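Local atomic coordinates of alpha-L-rhamnosidase (Aspergillus terreus, PDB entry 6GSZ), a protein that probably hydrolyses alpha-L-rhamnosides, releasing their terminal non-reducing alpha-L-rhamnose residues. Residues 561-564 with 570-573; 575-580 with 600-605; 509-514 with 522-527. All coordinates share one frame; numbering follows the deposited sequence.

Interaction 1: residues 561-564 with 570-573; sequences KGIV and LWDR. With BMA (beta-D-mannopyranose), chain D; MAN (alpha-D-mannopyranose), chain B.
Val-564 and Asp-572 bring the two backbones closest, with CA atoms 5.7 Å apart, just after Ile-563 has left the helical conformation at the end of helix 545-562. A single backbone hydrogen bond joins them: Asp-572 N donates to Val-564 O over 2.9 Å, almost straight at 171°, although the donor sits 28° out of the carbonyl plane. The CG1 methyl of Val-564 lies alongside Asp-572 CB at 3.7 Å, the two side chains pointing the same way, while the carboxylate of Asp-572 has its own partner in Ser-574. Next to this bond, the side chains of Ile-563 and Trp-571 cross at about a right angle. The first torsion of Ile-563 (chi1 -65°) keeps CG1 beside the backbone N and swings the CG2 branch over the indole, where its methyl stands 3.8 Å from the centroid of the six-membered ring in a CH-pi contact. The same ring meets Val-564 O obliquely through CE3, 3.4 Å away. Within 570-573, Arg-573 NH1 donates to Trp-571 O, in the carbonyl plane, and NH2 forms a salt bridge with Asp-603 of helix 598-619. At the other end of 561-564, the extended Lys-561 reaches a glycan carried by the protein: NZ donates a hydrogen bond to O6 of the alpha-mannose at 3.0 Å, and Lys-561 O and Ser-506 O both bind a calcium ion. The helix exit is therefore fixed by unlike forces in succession: metal and sugar at its polar end, then a nearly straight backbone hydrogen bond and a methyl-on-indole contact that hold the returning loop against it.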
loop_
_atom_site.group_PDB
_atom_site.type_symbol
_atom_site.label_atom_id
_atom_site.label_comp_id
_atom_site.label_asym_id
_atom_site.label_seq_id
_atom_site.Cartn_x
_atom_site.Cartn_y
_atom_site.Cartn_z
ATOM N N LYS A 561 -6.104 -15.179 -22.671
ATOM C CA LYS A 561 -6.155 -14.271 -23.820
ATOM C C LYS A 561 -5.076 -13.175 -23.800
ATOM O O LYS A 561 -4.862 -12.488 -24.816
ATOM C CB LYS A 561 -7.542 -13.622 -23.877
ATOM C CG LYS A 561 -8.688 -14.597 -24.089
ATOM C CD LYS A 561 -10.057 -13.944 -24.178
ATOM C CE LYS A 561 -11.200 -14.926 -24.221
ATOM N NZ LYS A 561 -12.499 -14.201 -24.261
ATOM N N GLY A 562 -4.493 -12.911 -22.626
ATOM C CA GLY A 562 -3.491 -11.863 -22.478
ATOM C C GLY A 562 -2.083 -12.294 -22.877
ATOM O O GLY A 562 -1.422 -11.647 -23.668
ATOM N N ILE A 563 -1.623 -13.416 -22.315
ATOM C CA ILE A 563 -0.310 -13.943 -22.641
ATOM C C ILE A 563 -0.248 -14.269 -24.139
ATOM O O ILE A 563 -1.204 -14.800 -24.701
ATOM C CB ILE A 563 -0.018 -15.181 -21.777
ATOM C CG1 ILE A 563 0.077 -14.778 -20.289
ATOM C CG2 ILE A 563 1.243 -15.888 -22.239
ATOM C CD1 ILE A 563 0.286 -15.923 -19.342
ATOM N N VAL A 564 0.879 -13.896 -24.776
ATOM C CA VAL A 564 1.122 -14.131 -26.190
ATOM C C VAL A 564 2.022 -15.371 -26.293
ATOM O O VAL A 564 3.116 -15.379 -25.786
ATOM C CB VAL A 564 1.788 -12.900 -26.859
ATOM C CG1 VAL A 564 2.110 -13.124 -28.325
ATOM C CG2 VAL A 564 0.919 -11.698 -26.717
ATOM N N LEU A 570 4.121 -21.877 -24.812
ATOM C CA LEU A 570 4.987 -21.059 -23.985
ATOM C C LEU A 570 4.943 -19.625 -24.543
ATOM O O LEU A 570 4.154 -19.349 -25.444
ATOM C CB LEU A 570 6.400 -21.651 -23.916
ATOM C CG LEU A 570 6.502 -23.024 -23.235
ATOM C CD1 LEU A 570 7.930 -23.558 -23.337
ATOM C CD2 LEU A 570 6.041 -22.954 -21.776
ATOM N N TRP A 571 5.741 -18.740 -23.972
ATOM C CA TRP A 571 5.763 -17.380 -24.441
ATOM C C TRP A 571 6.312 -17.293 -25.869
ATOM O O TRP A 571 7.289 -17.915 -26.225
ATOM C CB TRP A 571 6.588 -16.495 -23.521
ATOM C CG TRP A 571 5.862 -15.904 -22.351
ATOM C CD1 TRP A 571 5.813 -16.374 -21.078
ATOM C CD2 TRP A 571 5.064 -14.716 -22.347
ATOM N NE1 TRP A 571 5.053 -15.586 -20.282
ATOM C CE2 TRP A 571 4.591 -14.530 -21.026
ATOM C CE3 TRP A 571 4.752 -13.752 -23.312
ATOM C CZ2 TRP A 571 3.809 -13.435 -20.663
ATOM C CZ3 TRP A 571 3.955 -12.689 -22.960
ATOM C CH2 TRP A 571 3.504 -12.524 -21.648
ATOM N N ASP A 572 5.709 -16.385 -26.634
ATOM C CA ASP A 572 6.235 -15.986 -27.937
ATOM C C ASP A 572 7.612 -15.337 -27.723
ATOM O O ASP A 572 7.766 -14.428 -26.892
ATOM C CB ASP A 572 5.236 -15.042 -28.606
ATOM C CG ASP A 572 5.661 -14.430 -29.924
ATOM O OD1 ASP A 572 6.840 -14.093 -30.082
ATOM O OD2 ASP A 572 4.770 -14.265 -30.737
ATOM N N ARG A 573 8.623 -15.861 -28.422
ATOM C CA ARG A 573 10.014 -15.467 -28.175
ATOM C C ARG A 573 10.388 -14.164 -28.908
ATOM O O ARG A 573 11.576 -13.826 -28.938
ATOM C CB ARG A 573 10.976 -16.619 -28.488
ATOM C CG ARG A 573 11.000 -17.720 -27.428
ATOM C CD ARG A 573 9.965 -18.777 -27.620
ATOM N NE ARG A 573 10.370 -19.932 -26.823
ATOM C CZ ARG A 573 10.036 -20.159 -25.550
ATOM N NH1 ARG A 573 9.264 -19.304 -24.898
ATOM N NH2 ARG A 573 10.483 -21.264 -24.943
HETATM C C1 BMA D . -11.120 -17.320 -27.986
HETATM C C2 BMA D . -12.087 -16.146 -28.034
HETATM C C3 BMA D . -12.755 -16.106 -29.422
HETATM C C4 BMA D . -11.691 -16.072 -30.516
HETATM C C5 BMA D . -10.618 -17.139 -30.344
HETATM C C6 BMA D . -9.411 -16.842 -31.226
HETATM O O2 BMA D . -11.326 -14.977 -27.802
HETATM O O3 BMA D . -13.542 -14.927 -29.571
HETATM O O4 BMA D . -12.342 -16.288 -31.761
HETATM O O5 BMA D . -10.158 -17.212 -28.987
HETATM O O6 BMA D . -8.490 -17.914 -31.030
HETATM C C1 MAN B . -14.951 -15.203 -29.706
HETATM C C2 MAN B . -15.649 -13.924 -30.199
HETATM C C3 MAN B . -15.678 -12.888 -29.084
HETATM C C4 MAN B . -16.123 -13.487 -27.753
HETATM C C5 MAN B . -15.352 -14.772 -27.415
HETATM C C6 MAN B . -15.737 -15.441 -26.095
HETATM O O2 MAN B . -17.022 -14.153 -30.582
HETATM O O3 MAN B . -16.620 -11.857 -29.412
HETATM O O4 MAN B . -15.881 -12.477 -26.765
HETATM O O5 MAN B . -15.503 -15.723 -28.486
HETATM O O6 MAN B . -14.567 -16.063 -25.501
#

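Interaction 2: residues 575-580 with 600-605; sequences TFQWAD and LVSDAY. With BGC (beta-D-glucopyranose), chain C.
Ala-579 and Val-601 form the dense apolar part of this contact, in which a loop lies against helix 598-619, one of the helices of the six-hairpin, (alpha/alpha)6-type glycosidase domain. Ala-579 CB meets CG1 of Val-601 at 3.8 Å, and Val-601 CB is only slightly farther off. Ala-579 adopts an unusual backbone conformation with positive phi (48°), and its methyl is directed at the helix; Asp-580 then passes the valine at longer range and gives its carboxylate to Thr-657 and to the backbone N of Ala-697. One residue farther along the helix, Ser-602 OG lies against the bent chain of Gln-577, 3.4 Å from CG and 3.2 Å from OE1. Both polar atoms are satisfied by other residues: OG is hydrogen-bonded to Lys-598 O and Ser-525 OG, and OE1 accepts from Ser-525 N. At the other end of the amide NE2 donates to Thr-575 OG1 at 3.0 Å, close to the amide plane; with OE1 also bonded, the rotation of the amide is probably fixed. No hydrogen bond passes directly between 575-580 and 600-605, although Thr-575 O is bonded to the OH of Tyr-599, one residue earlier on the helix.

Away from the helix the packing gives way to the ligand pocket. Trp-578 turns its indole away from helix 598-619, and the exposed Phe-576 backs it, with CE2 3.5 Å above the centre of the ring. The opposite face is given to the bound glucose, whose O4 lies over it, offset toward the rim, 3.4 Å from CE3 of Trp-578.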
loop_
_atom_site.group_PDB
_atom_site.type_symbol
_atom_site.label_atom_id
_atom_site.label_comp_id
_atom_site.label_asym_id
_atom_site.label_seq_id
_atom_site.Cartn_x
_atom_site.Cartn_y
_atom_site.Cartn_z
ATOM N N THR A 575 8.628 -11.349 -27.994
ATOM C CA THR A 575 8.035 -10.346 -27.133
ATOM C C THR A 575 9.067 -9.626 -26.254
ATOM O O THR A 575 9.999 -10.186 -25.745
ATOM C CB THR A 575 6.993 -10.965 -26.203
ATOM O OG1 THR A 575 7.507 -12.100 -25.500
ATOM C CG2 THR A 575 5.742 -11.375 -26.949
ATOM N N PHE A 576 8.863 -8.312 -26.090
ATOM C CA PHE A 576 9.527 -7.564 -25.056
ATOM C C PHE A 576 9.258 -8.224 -23.697
ATOM O O PHE A 576 8.084 -8.566 -23.390
ATOM C CB PHE A 576 9.042 -6.109 -25.076
ATOM C CG PHE A 576 9.584 -5.342 -23.902
ATOM C CD1 PHE A 576 10.903 -4.924 -23.880
ATOM C CD2 PHE A 576 8.833 -5.181 -22.759
ATOM C CE1 PHE A 576 11.432 -4.292 -22.768
ATOM C CE2 PHE A 576 9.364 -4.559 -21.642
ATOM C CZ PHE A 576 10.665 -4.128 -21.635
ATOM N N GLN A 577 10.293 -8.257 -22.855
ATOM C CA GLN A 577 10.140 -8.738 -21.499
ATOM C C GLN A 577 11.034 -7.936 -20.531
ATOM O O GLN A 577 12.191 -7.611 -20.863
ATOM C CB GLN A 577 10.464 -10.224 -21.363
ATOM C CG GLN A 577 9.558 -11.144 -22.159
ATOM C CD GLN A 577 8.128 -11.193 -21.664
ATOM O OE1 GLN A 577 7.839 -10.850 -20.505
ATOM N NE2 GLN A 577 7.242 -11.691 -22.535
ATOM N N TRP A 578 10.475 -7.568 -19.364
ATOM C CA TRP A 578 11.242 -7.049 -18.233
ATOM C C TRP A 578 12.083 -8.154 -17.577
ATOM O O TRP A 578 13.301 -7.983 -17.297
ATOM C CB TRP A 578 10.309 -6.435 -17.171
ATOM C CG TRP A 578 9.399 -5.347 -17.665
ATOM C CD1 TRP A 578 8.048 -5.418 -17.890
ATOM C CD2 TRP A 578 9.795 -4.014 -18.027
ATOM N NE1 TRP A 578 7.597 -4.224 -18.391
ATOM C CE2 TRP A 578 8.630 -3.350 -18.441
ATOM C CE3 TRP A 578 11.006 -3.327 -18.014
ATOM C CZ2 TRP A 578 8.651 -2.017 -18.845
ATOM C CZ3 TRP A 578 11.027 -2.013 -18.422
ATOM C CH2 TRP A 578 9.861 -1.370 -18.819
ATOM N N ALA A 579 11.422 -9.295 -17.340
ATOM C CA ALA A 579 12.033 -10.532 -16.769
ATOM C C ALA A 579 12.869 -10.172 -15.534
ATOM O O ALA A 579 12.353 -9.520 -14.622
ATOM C CB ALA A 579 12.777 -11.303 -17.834
ATOM N N ASP A 580 14.111 -10.692 -15.418
ATOM C CA ASP A 580 14.876 -10.505 -14.180
ATOM C C ASP A 580 15.559 -9.140 -14.148
ATOM O O ASP A 580 16.788 -9.030 -14.070
ATOM C CB ASP A 580 15.859 -11.654 -13.925
ATOM C CG ASP A 580 16.275 -11.762 -12.457
ATOM O OD1 ASP A 580 15.478 -11.361 -11.552
ATOM O OD2 ASP A 580 17.415 -12.248 -12.210
ATOM N N LEU A 600 13.267 -17.910 -20.517
ATOM C CA LEU A 600 13.315 -18.930 -19.448
ATOM C C LEU A 600 12.551 -18.369 -18.241
ATOM O O LEU A 600 11.658 -19.018 -17.668
ATOM C CB LEU A 600 14.770 -19.208 -19.102
ATOM C CG LEU A 600 15.071 -20.305 -18.069
ATOM C CD1 LEU A 600 16.552 -20.676 -18.209
ATOM C CD2 LEU A 600 14.796 -19.825 -16.646
ATOM N N VAL A 601 12.853 -17.099 -17.905
ATOM C CA VAL A 601 12.181 -16.429 -16.789
ATOM C C VAL A 601 10.671 -16.345 -17.044
ATOM O O VAL A 601 9.843 -16.672 -16.177
ATOM C CB VAL A 601 12.776 -15.034 -16.504
ATOM C CG1 VAL A 601 11.964 -14.232 -15.507
ATOM C CG2 VAL A 601 14.203 -15.140 -15.996
ATOM N N SER A 602 10.311 -15.868 -18.239
ATOM C CA SER A 602 8.911 -15.667 -18.579
ATOM C C SER A 602 8.105 -16.972 -18.547
ATOM O O SER A 602 6.966 -17.019 -18.080
ATOM C CB SER A 602 8.814 -14.967 -19.927
ATOM O OG SER A 602 9.334 -13.637 -19.887
ATOM N N ASP A 603 8.690 -18.016 -19.136
ATOM C CA ASP A 603 8.010 -19.302 -19.175
ATOM C C ASP A 603 7.843 -19.879 -17.776
ATOM O O ASP A 603 6.769 -20.486 -17.492
ATOM C CB ASP A 603 8.793 -20.280 -20.044
ATOM C CG ASP A 603 8.708 -20.007 -21.538
ATOM O OD1 ASP A 603 7.823 -19.198 -21.962
ATOM O OD2 ASP A 603 9.525 -20.615 -22.295
ATOM N N ALA A 604 8.841 -19.658 -16.914
ATOM C CA ALA A 604 8.706 -20.122 -15.514
ATOM C C ALA A 604 7.494 -19.445 -14.864
ATOM O O ALA A 604 6.672 -20.117 -14.222
ATOM C CB ALA A 604 9.963 -19.879 -14.743
ATOM N N TYR A 605 7.383 -18.111 -15.059
ATOM C CA TYR A 605 6.265 -17.390 -14.494
ATOM C C TYR A 605 4.903 -17.727 -15.154
ATOM O O TYR A 605 3.856 -17.668 -14.482
ATOM C CB TYR A 605 6.527 -15.883 -14.484
ATOM C CG TYR A 605 7.249 -15.418 -13.254
ATOM C CD1 TYR A 605 8.636 -15.460 -13.169
ATOM C CD2 TYR A 605 6.545 -14.972 -12.150
ATOM C CE1 TYR A 605 9.312 -15.015 -12.046
ATOM C CE2 TYR A 605 7.214 -14.541 -11.009
ATOM C CZ TYR A 605 8.599 -14.562 -10.950
ATOM O OH TYR A 605 9.243 -14.138 -9.803
HETATM C C2 BGC C . 9.836 -0.144 -11.567
HETATM C C3 BGC C . 10.024 -1.330 -12.470
HETATM C C4 BGC C . 10.023 -1.074 -13.960
HETATM C C5 BGC C . 10.947 0.029 -14.145
HETATM C C6 BGC C . 10.990 0.257 -15.644
HETATM C C1 BGC C . 10.755 0.984 -12.003
HETATM O O1 BGC C . 10.656 2.033 -11.061
HETATM O O2 BGC C . 10.409 -0.392 -10.305
HETATM O O3 BGC C . 8.953 -2.100 -12.326
HETATM O O4 BGC C . 10.348 -2.187 -14.825
HETATM O O5 BGC C . 10.633 1.251 -13.401
HETATM O O6 BGC C . 11.772 1.429 -15.893
#

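Interaction 3: residues 509-514 with 522-527; sequences LPYVIP and TPTSIW. With BGC (beta-D-glucopyranose), chain C.
Tyr-511 and Trp-527 mark the closest backbone approach, 6.3 Å between CA atoms, and Leu-509 and Pro-523 follow at 6.8 Å, so the two irregular segments run near each other without direct backbone-to-backbone hydrogen bonds. Both belong to the loop between helices 488-503 and 530-542 of the six-hairpin glycosidase domain, whose (alpha/alpha)6 barrel carries loops such as this one to the sugar pocket. The phenol of Tyr-511 spans the gap. Its CG lies beside the backbone N (chi1 -59°), which carries the ring out along 522-524 until OH donates to Thr-522 O at 2.7 Å, in the carbonyl plane and on a lone pair. That carbonyl oxygen lies near the plane of the ring, at its edge. Thr-524 crosses the tyrosine at about a right angle, its CG2 methyl packed 3.5 Å from Tyr-511 OH. The phenol oxygen also accepts from a water at 2.9 Å, so it is held both as donor and as acceptor. A second water bridges the two backbones: it donates to Leu-509 O at 3.1 Å and accepts from Thr-524 N. Nearer Trp-527, the CD2 branch of Leu-509 touches its carbonyl oxygen, and Tyr-511 O lies at the edge of the tryptophan ring.

The tryptophan is where the loop reaches the ligand. Trp-470 meets its indole with the planes at about 90°, and Asp-473 of helix 471-484 touches it; both residues also line the glucose pocket. With the sugar oxygen at the ring edge, in plane, Trp-527 NE1 donates to O3 of the glucose over 3.0 Å, bent to 143°.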
loop_
_atom_site.group_PDB
_atom_site.type_symbol
_atom_site.label_atom_id
_atom_site.label_comp_id
_atom_site.label_asym_id
_atom_site.label_seq_id
_atom_site.Cartn_x
_atom_site.Cartn_y
_atom_site.Cartn_z
ATOM N N LEU A 509 -2.515 -6.828 -19.155
ATOM C CA LEU A 509 -2.432 -5.844 -18.092
ATOM C C LEU A 509 -1.433 -4.760 -18.484
ATOM O O LEU A 509 -0.289 -5.045 -18.818
ATOM C CB LEU A 509 -2.012 -6.537 -16.796
ATOM C CG LEU A 509 -2.094 -5.695 -15.542
ATOM C CD1 LEU A 509 -3.546 -5.352 -15.202
ATOM C CD2 LEU A 509 -1.399 -6.419 -14.393
ATOM N N PRO A 510 -1.831 -3.472 -18.471
ATOM C CA PRO A 510 -0.855 -2.396 -18.642
ATOM C C PRO A 510 0.249 -2.501 -17.595
ATOM O O PRO A 510 0.052 -3.058 -16.530
ATOM C CB PRO A 510 -1.661 -1.122 -18.489
ATOM C CG PRO A 510 -3.046 -1.537 -18.864
ATOM C CD PRO A 510 -3.198 -2.950 -18.323
ATOM N N TYR A 511 1.415 -1.968 -17.904
ATOM C CA TYR A 511 2.550 -2.037 -16.992
ATOM C C TYR A 511 2.294 -1.357 -15.655
ATOM O O TYR A 511 2.777 -1.800 -14.624
ATOM C CB TYR A 511 3.832 -1.512 -17.643
ATOM C CG TYR A 511 4.232 -2.257 -18.894
ATOM C CD1 TYR A 511 3.842 -3.568 -19.153
ATOM C CD2 TYR A 511 5.110 -1.650 -19.779
ATOM C CE1 TYR A 511 4.198 -4.179 -20.344
ATOM C CE2 TYR A 511 5.495 -2.265 -20.950
ATOM C CZ TYR A 511 5.044 -3.536 -21.237
ATOM O OH TYR A 511 5.403 -4.146 -22.407
ATOM N N VAL A 512 1.610 -0.208 -15.705
ATOM C CA VAL A 512 1.265 0.521 -14.494
ATOM C C VAL A 512 -0.241 0.728 -14.403
ATOM O O VAL A 512 -0.919 0.824 -15.419
ATOM C CB VAL A 512 1.981 1.878 -14.369
ATOM C CG1 VAL A 512 3.478 1.702 -14.556
ATOM C CG2 VAL A 512 1.472 2.955 -15.328
ATOM N N ILE A 513 -0.725 0.738 -13.156
ATOM C CA ILE A 513 -2.135 0.902 -12.843
ATOM C C ILE A 513 -2.250 1.923 -11.731
ATOM O O ILE A 513 -1.684 1.748 -10.633
ATOM C CB ILE A 513 -2.756 -0.400 -12.340
ATOM C CG1 ILE A 513 -2.578 -1.565 -13.320
ATOM C CG2 ILE A 513 -4.205 -0.213 -11.945
ATOM C CD1 ILE A 513 -3.338 -1.468 -14.648
ATOM N N PRO A 514 -3.006 3.032 -11.915
ATOM C CA PRO A 514 -3.722 3.407 -13.153
ATOM C C PRO A 514 -2.808 3.584 -14.373
ATOM O O PRO A 514 -1.612 3.934 -14.230
ATOM C CB PRO A 514 -4.320 4.770 -12.783
ATOM C CG PRO A 514 -4.529 4.682 -11.258
ATOM C CD PRO A 514 -3.279 3.948 -10.799
ATOM N N THR A 522 3.096 -4.182 -24.834
ATOM C CA THR A 522 2.856 -5.589 -25.118
ATOM C C THR A 522 2.884 -6.416 -23.836
ATOM O O THR A 522 3.480 -6.012 -22.840
ATOM C CB THR A 522 3.844 -6.094 -26.180
ATOM O OG1 THR A 522 5.186 -5.897 -25.753
ATOM C CG2 THR A 522 3.604 -5.391 -27.502
ATOM N N PRO A 523 2.206 -7.587 -23.808
ATOM C CA PRO A 523 2.085 -8.363 -22.563
ATOM C C PRO A 523 3.443 -8.870 -22.050
ATOM O O PRO A 523 4.264 -9.365 -22.827
ATOM C CB PRO A 523 1.215 -9.549 -22.987
ATOM C CG PRO A 523 0.483 -9.071 -24.235
ATOM C CD PRO A 523 1.461 -8.173 -24.929
ATOM N N THR A 524 3.655 -8.785 -20.724
ATOM C CA THR A 524 4.923 -9.232 -20.114
ATOM C C THR A 524 4.643 -10.178 -18.936
ATOM O O THR A 524 3.664 -10.042 -18.202
ATOM C CB THR A 524 5.777 -8.055 -19.632
ATOM O OG1 THR A 524 5.095 -7.265 -18.641
ATOM C CG2 THR A 524 6.190 -7.200 -20.804
ATOM N N SER A 525 5.602 -11.079 -18.727
ATOM C CA SER A 525 5.611 -11.950 -17.549
ATOM C C SER A 525 5.969 -11.116 -16.319
ATOM O O SER A 525 6.576 -10.046 -16.459
ATOM C CB SER A 525 6.613 -13.055 -17.716
ATOM O OG SER A 525 7.928 -12.550 -17.658
ATOM N N ILE A 526 5.521 -11.569 -15.149
ATOM C CA ILE A 526 5.793 -11.013 -13.800
ATOM C C ILE A 526 4.944 -9.752 -13.569
ATOM O O ILE A 526 4.200 -9.705 -12.624
ATOM C CB ILE A 526 7.288 -10.783 -13.508
ATOM C CG1 ILE A 526 8.129 -12.025 -13.856
ATOM C CG2 ILE A 526 7.465 -10.366 -12.050
ATOM C CD1 ILE A 526 9.601 -11.776 -13.799
ATOM N N TRP A 527 5.159 -8.742 -14.415
ATOM C CA TRP A 527 4.362 -7.508 -14.460
ATOM C C TRP A 527 2.925 -7.880 -14.838
ATOM O O TRP A 527 2.044 -7.718 -14.000
ATOM C CB TRP A 527 5.035 -6.533 -15.439
ATOM C CG TRP A 527 6.156 -5.768 -14.800
ATOM C CD1 TRP A 527 6.132 -4.454 -14.432
ATOM C CD2 TRP A 527 7.470 -6.238 -14.426
ATOM N NE1 TRP A 527 7.310 -4.097 -13.845
ATOM C CE2 TRP A 527 8.146 -5.177 -13.806
ATOM C CE3 TRP A 527 8.142 -7.464 -14.531
ATOM C CZ2 TRP A 527 9.447 -5.280 -13.315
ATOM C CZ3 TRP A 527 9.425 -7.573 -14.028
ATOM C CH2 TRP A 527 10.079 -6.497 -13.434
HETATM C C2 BGC C . 9.836 -0.144 -11.567
HETATM C C3 BGC C . 10.024 -1.330 -12.470
HETATM C C4 BGC C . 10.023 -1.074 -13.960
HETATM C C5 BGC C . 10.947 0.029 -14.145
HETATM C C6 BGC C . 10.990 0.257 -15.644
HETATM C C1 BGC C . 10.755 0.984 -12.003
HETATM O O1 BGC C . 10.656 2.033 -11.061
HETATM O O2 BGC C . 10.409 -0.392 -10.305
HETATM O O3 BGC C . 8.953 -2.100 -12.326
HETATM O O4 BGC C . 10.348 -2.187 -14.825
HETATM O O5 BGC C . 10.633 1.251 -13.401
HETATM O O6 BGC C . 11.772 1.429 -15.893
HETATM O O HOH W 1 2.258 -6.805 -19.014
HETATM O O HOH W 2 0.682 -5.087 -21.333
HETATM O O HOH W 3 6.187 -2.693 -24.806
#

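All three contacts lie in the six-hairpin glycosidase domain, their centres 10 to 13 Å apart. Interaction 2 is core, its five touching residues all buried; interaction 1 includes the partly exposed Val-564 and Asp-572, and interaction 3 has the exposed Thr-522 at its margin. Interaction 1 packs against the helix that supplies one segment of interaction 2, Trp-571 N meeting Asp-603. Interaction 3 adjoins both, through Pro-523 on Val-564 and through Ser-525. Near glycan and calcium, interaction 1 combines a backbone bond with methyl-on-indole packing; interaction 2 is apolar, flanked by polar groups bonded to others; interaction 3 relies on a phenol and waters. Interactions 2 and 3 each supply a tryptophan to the glucose.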